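Local coordinates for ribose ABC transporter, substrate binding protein (Conexibacter woesei, PDB 4KQ9) that probably binds ribose or a related sugar outside the cell membrane and hands it to an ABC importer, at residues A[108-122]-A[240-254]. The protein carries 1 engineered substitution. Numbering follows the deposited sequence. Where two conformers were deposited one is given.
Sequences VGSDFAEIGRLKATY and ALTVSQCAYEQGGIA
Two hinge crossovers between the lobes of a periplasmic binding protein meet where S110 touches Q245: 108-122 and 240-254 each pass from a strand in one lobe to a helix in the other, in reverse senses. The Q245 amide donates NE2-H to S110 OG at 3.1 Å, nearly straight (167°) and in the amide plane; the same NE2 lies at the edge of the F112 ring, 3.7 Å from CE1, the two planes nearly perpendicular. Q245 OE1 is hydrogen-bonded to a glycerol, probably from the crystallisation liquor, at what may be the sugar cleft between the lobes. One water accepts from S110 OG and donates to Q245 O; another accepts from S110 N and Q250 NE2. Q250 NE2 also donates to Q245 O (3.0 Å). In the second lobe helix 112-122 runs nearly antiparallel to strand 241-244 (160°), and K119 CG rests on V243 CG2 (4.0 Å). With CG anti to the backbone N (chi1 -177°), Y122 lays its ring over L241, whose CB sits 4.2 Å from the centroid, close to the ring normal. Were Y122 replaced by an alanine, L241 CB would probably lose the ring face it packs against, and a gap would be likely to open beside A240 CB. Toward the first lobe, V108 CG1 meets I253 CG2 at 3.9 Å.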
loop_
_atom_site.group_PDB
_atom_site.type_symbol
_atom_site.label_atom_id
_atom_site.label_comp_id
_atom_site.label_asym_id
_atom_site.label_seq_id
_atom_site.Cartn_x
_atom_site.Cartn_y
_atom_site.Cartn_z
ATOM N N VAL A 108 7.954 -4.860 7.205
ATOM C CA VAL A 108 8.456 -4.168 6.037
ATOM C C VAL A 108 7.212 -3.719 5.262
ATOM O O VAL A 108 6.370 -4.558 4.871
ATOM C CB VAL A 108 9.319 -5.105 5.163
ATOM C CG1 VAL A 108 9.668 -4.509 3.823
ATOM C CG2 VAL A 108 10.611 -5.446 5.856
ATOM N N GLY A 109 7.104 -2.413 5.011
ATOM C CA GLY A 109 5.988 -1.936 4.225
ATOM C C GLY A 109 5.803 -0.424 4.355
ATOM O O GLY A 109 6.556 0.274 5.042
ATOM N N SER A 110 4.908 0.116 3.527
ATOM C CA SER A 110 4.793 1.569 3.428
ATOM C C SER A 110 4.387 2.179 4.760
ATOM O O SER A 110 3.741 1.544 5.562
ATOM C CB SER A 110 3.710 1.998 2.388
ATOM O OG SER A 110 3.950 1.443 1.158
ATOM N N ASP A 111 4.749 3.445 4.916
ATOM C CA ASP A 111 4.275 4.301 5.982
ATOM C C ASP A 111 3.016 5.008 5.488
ATOM O O ASP A 111 3.098 5.991 4.726
ATOM C CB ASP A 111 5.355 5.340 6.247
ATOM C CG ASP A 111 4.983 6.327 7.361
ATOM O OD1 ASP A 111 3.860 6.281 7.888
ATOM O OD2 ASP A 111 5.865 7.161 7.678
ATOM N N PHE A 112 1.885 4.473 5.884
ATOM C CA PHE A 112 0.598 4.919 5.381
ATOM C C PHE A 112 0.358 6.396 5.786
ATOM O O PHE A 112 -0.267 7.111 5.031
ATOM C CB PHE A 112 -0.536 4.051 5.884
ATOM C CG PHE A 112 -0.466 2.580 5.496
ATOM C CD1 PHE A 112 0.014 2.164 4.274
ATOM C CD2 PHE A 112 -1.031 1.609 6.367
ATOM C CE1 PHE A 112 0.058 0.819 3.931
ATOM C CE2 PHE A 112 -1.021 0.260 6.020
ATOM C CZ PHE A 112 -0.465 -0.140 4.795
ATOM N N ALA A 113 0.921 6.852 6.917
ATOM C CA ALA A 113 0.818 8.283 7.362
ATOM C C ALA A 113 1.556 9.197 6.473
ATOM O O ALA A 113 1.101 10.292 6.181
ATOM C CB ALA A 113 1.341 8.423 8.787
ATOM N N GLU A 114 2.715 8.739 5.970
ATOM C CA GLU A 114 3.463 9.472 4.972
ATOM C C GLU A 114 2.703 9.626 3.654
ATOM O O GLU A 114 2.675 10.704 3.095
ATOM C CB GLU A 114 4.774 8.774 4.666
ATOM C CG GLU A 114 5.867 9.743 4.345
ATOM C CD GLU A 114 6.374 9.579 2.939
ATOM O OE1 GLU A 114 7.113 8.602 2.664
ATOM O OE2 GLU A 114 6.048 10.448 2.109
ATOM N N ILE A 115 2.099 8.542 3.188
ATOM C CA ILE A 115 1.207 8.608 2.004
ATOM C C ILE A 115 0.158 9.743 2.159
ATOM O O ILE A 115 0.006 10.529 1.261
ATOM C CB ILE A 115 0.542 7.273 1.749
ATOM C CG1 ILE A 115 1.656 6.266 1.350
ATOM C CG2 ILE A 115 -0.433 7.379 0.584
ATOM C CD1 ILE A 115 1.246 4.841 1.316
ATOM N N GLY A 116 -0.537 9.767 3.258
ATOM C CA GLY A 116 -1.541 10.830 3.611
ATOM C C GLY A 116 -1.015 12.245 3.615
ATOM O O GLY A 116 -1.650 13.148 3.072
ATOM N N ARG A 117 0.180 12.457 4.172
ATOM C CA ARG A 117 0.805 13.786 4.181
ATOM C C ARG A 117 1.244 14.217 2.803
ATOM O O ARG A 117 1.161 15.406 2.452
ATOM C CB ARG A 117 2.035 13.814 5.112
ATOM C CG ARG A 117 1.688 13.825 6.589
ATOM C CD ARG A 117 2.895 14.080 7.509
ATOM N NE ARG A 117 3.328 12.837 8.119
ATOM C CZ ARG A 117 4.294 12.066 7.628
ATOM N NH1 ARG A 117 4.582 10.955 8.236
ATOM N NH2 ARG A 117 4.976 12.422 6.544
ATOM N N LEU A 118 1.747 13.286 2.011
ATOM C CA LEU A 118 2.139 13.650 0.656
ATOM C C LEU A 118 0.933 14.134 -0.191
ATOM O O LEU A 118 1.014 15.158 -0.965
ATOM C CB LEU A 118 2.789 12.481 -0.082
ATOM C CG LEU A 118 4.128 11.949 0.484
ATOM C CD1 LEU A 118 4.464 10.680 -0.283
ATOM C CD2 LEU A 118 5.233 13.004 0.363
ATOM N N LYS A 119 -0.168 13.398 -0.051
ATOM C CA LYS A 119 -1.391 13.716 -0.779
ATOM C C LYS A 119 -2.016 15.067 -0.354
ATOM O O LYS A 119 -2.388 15.879 -1.213
ATOM C CB LYS A 119 -2.396 12.554 -0.633
ATOM C CG LYS A 119 -1.969 11.343 -1.484
ATOM C CD LYS A 119 -2.607 10.064 -0.888
ATOM C CE LYS A 119 -3.904 9.687 -1.530
ATOM N NZ LYS A 119 -4.655 8.481 -1.018
ATOM N N ALA A 120 -2.115 15.244 0.929
ATOM C CA ALA A 120 -2.657 16.458 1.519
ATOM C C ALA A 120 -1.801 17.677 1.212
ATOM O O ALA A 120 -2.362 18.745 0.849
ATOM C CB ALA A 120 -2.902 16.279 2.971
ATOM N N THR A 121 -0.453 17.515 1.222
ATOM C CA THR A 121 0.451 18.583 0.883
ATOM C C THR A 121 0.404 18.982 -0.583
ATOM O O THR A 121 0.479 20.200 -0.922
ATOM C CB THR A 121 1.899 18.213 1.301
ATOM O OG1 THR A 121 1.870 17.870 2.656
ATOM C CG2 THR A 121 2.852 19.344 1.090
ATOM N N TYR A 122 0.263 17.989 -1.476
ATOM C CA TYR A 122 0.111 18.249 -2.848
ATOM C C TYR A 122 -1.084 19.211 -3.051
ATOM O O TYR A 122 -0.993 20.172 -3.858
ATOM C CB TYR A 122 -0.106 16.950 -3.649
ATOM C CG TYR A 122 -0.190 17.187 -5.104
ATOM C CD1 TYR A 122 0.978 17.289 -5.858
ATOM C CD2 TYR A 122 -1.415 17.353 -5.732
ATOM C CE1 TYR A 122 0.919 17.491 -7.200
ATOM C CE2 TYR A 122 -1.496 17.589 -7.083
ATOM C CZ TYR A 122 -0.300 17.653 -7.805
ATOM O OH TYR A 122 -0.306 17.907 -9.117
ATOM N N ALA A 240 -5.082 14.259 -10.479
ATOM C CA ALA A 240 -3.888 15.110 -10.250
ATOM C C ALA A 240 -2.680 14.337 -9.753
ATOM O O ALA A 240 -1.560 14.695 -10.101
ATOM C CB ALA A 240 -4.191 16.237 -9.276
ATOM N N LEU A 241 -2.889 13.376 -8.852
ATOM C CA LEU A 241 -1.772 12.684 -8.181
ATOM C C LEU A 241 -2.175 11.274 -7.821
ATOM O O LEU A 241 -3.319 11.034 -7.350
ATOM C CB LEU A 241 -1.409 13.397 -6.890
ATOM C CG LEU A 241 -0.299 12.879 -5.955
ATOM C CD1 LEU A 241 0.990 13.360 -6.536
ATOM C CD2 LEU A 241 -0.342 13.467 -4.527
ATOM N N THR A 242 -1.275 10.348 -8.013
ATOM C CA THR A 242 -1.398 9.068 -7.341
ATOM C C THR A 242 -0.070 8.701 -6.691
ATOM O O THR A 242 0.994 9.286 -7.028
ATOM C CB THR A 242 -1.853 7.989 -8.342
ATOM O OG1 THR A 242 -2.133 6.766 -7.656
ATOM C CG2 THR A 242 -0.822 7.732 -9.413
ATOM N N VAL A 243 -0.082 7.721 -5.801
ATOM C CA VAL A 243 1.124 7.347 -5.092
ATOM C C VAL A 243 1.360 5.843 -5.295
ATOM O O VAL A 243 0.446 5.034 -5.041
ATOM C CB VAL A 243 1.045 7.695 -3.607
ATOM C CG1 VAL A 243 2.387 7.385 -2.856
ATOM C CG2 VAL A 243 0.755 9.172 -3.459
ATOM N N SER A 244 2.567 5.461 -5.728
ATOM C CA SER A 244 2.982 4.018 -5.759
ATOM C C SER A 244 3.577 3.577 -4.427
ATOM O O SER A 244 4.358 4.323 -3.820
ATOM C CB SER A 244 3.986 3.797 -6.832
ATOM O OG SER A 244 4.517 2.512 -6.697
ATOM N N GLN A 245 3.159 2.393 -3.959
ATOM C CA GLN A 245 3.731 1.785 -2.779
ATOM C C GLN A 245 4.858 0.855 -3.140
ATOM O O GLN A 245 5.306 0.142 -2.295
ATOM C CB GLN A 245 2.653 0.982 -2.099
ATOM C CG GLN A 245 1.568 1.853 -1.511
ATOM C CD GLN A 245 0.623 1.002 -0.656
ATOM O OE1 GLN A 245 -0.536 0.814 -1.008
ATOM N NE2 GLN A 245 1.137 0.436 0.419
ATOM N N CYS A 246 5.298 0.837 -4.407
ATOM C CA CYS A 246 6.557 0.183 -4.809
ATOM C C CYS A 246 6.606 -1.304 -4.454
ATOM O O CYS A 246 7.503 -1.762 -3.742
ATOM C CB CYS A 246 7.704 0.909 -4.157
ATOM S SG CYS A 246 7.866 2.621 -4.758
ATOM N N ALA A 247 5.600 -2.020 -4.915
ATOM C CA ALA A 247 5.393 -3.435 -4.573
ATOM C C ALA A 247 6.607 -4.262 -4.891
ATOM O O ALA A 247 7.042 -5.127 -4.101
ATOM C CB ALA A 247 4.217 -3.957 -5.336
ATOM N N TYR A 248 7.178 -4.026 -6.059
ATOM C CA TYR A 248 8.357 -4.781 -6.484
ATOM C C TYR A 248 9.548 -4.610 -5.531
ATOM O O TYR A 248 10.227 -5.598 -5.154
ATOM C CB TYR A 248 8.767 -4.360 -7.909
ATOM C CG TYR A 248 9.817 -5.303 -8.507
ATOM C CD1 TYR A 248 9.446 -6.452 -9.166
ATOM C CD2 TYR A 248 11.166 -5.003 -8.425
ATOM C CE1 TYR A 248 10.413 -7.312 -9.723
ATOM C CE2 TYR A 248 12.120 -5.838 -8.974
ATOM C CZ TYR A 248 11.724 -6.988 -9.601
ATOM O OH TYR A 248 12.679 -7.788 -10.145
ATOM N N GLU A 249 9.829 -3.362 -5.154
ATOM C CA GLU A 249 10.854 -3.079 -4.195
ATOM C C GLU A 249 10.587 -3.660 -2.814
ATOM O O GLU A 249 11.547 -4.059 -2.119
ATOM C CB GLU A 249 11.035 -1.582 -4.103
ATOM C CG GLU A 249 12.372 -1.165 -3.535
ATOM C CD GLU A 249 12.786 0.303 -3.832
ATOM O OE1 GLU A 249 12.066 1.127 -4.504
ATOM O OE2 GLU A 249 13.930 0.616 -3.404
ATOM N N GLN A 250 9.325 -3.641 -2.363
ATOM C CA GLN A 250 9.003 -4.212 -1.109
ATOM C C GLN A 250 9.506 -5.674 -1.039
ATOM O O GLN A 250 10.046 -6.123 -0.003
ATOM C CB GLN A 250 7.508 -4.169 -0.824
ATOM C CG GLN A 250 6.975 -2.758 -0.602
ATOM C CD GLN A 250 5.693 -2.742 0.222
ATOM O OE1 GLN A 250 5.567 -3.489 1.172
ATOM N NE2 GLN A 250 4.765 -1.905 -0.128
ATOM N N GLY A 251 9.215 -6.414 -2.094
ATOM C CA GLY A 251 9.576 -7.842 -2.164
ATOM C C GLY A 251 11.068 -8.062 -2.084
ATOM O O GLY A 251 11.504 -8.912 -1.334
ATOM N N GLY A 252 11.833 -7.213 -2.759
ATOM C CA GLY A 252 13.293 -7.272 -2.721
ATOM C C GLY A 252 13.841 -6.956 -1.335
ATOM O O GLY A 252 14.739 -7.599 -0.832
ATOM N N ILE A 253 13.294 -5.935 -0.723
ATOM C CA ILE A 253 13.755 -5.491 0.566
ATOM C C ILE A 253 13.477 -6.556 1.609
ATOM O O ILE A 253 14.366 -6.850 2.449
ATOM C CB ILE A 253 13.105 -4.127 0.956
ATOM C CG1 ILE A 253 13.736 -2.990 0.178
ATOM C CG2 ILE A 253 13.295 -3.814 2.432
ATOM C CD1 ILE A 253 12.940 -1.677 0.300
ATOM N N ALA A 254 12.289 -7.134 1.614
ATOM C CA ALA A 254 11.986 -8.192 2.570
ATOM C C ALA A 254 12.963 -9.366 2.462
ATOM O O ALA A 254 13.439 -9.887 3.499
ATOM C CB ALA A 254 10.551 -8.693 2.414
HETATM O O HOH W 1 6.287 1.161 -0.054
HETATM O O HOH W 2 2.892 -1.475 2.049
#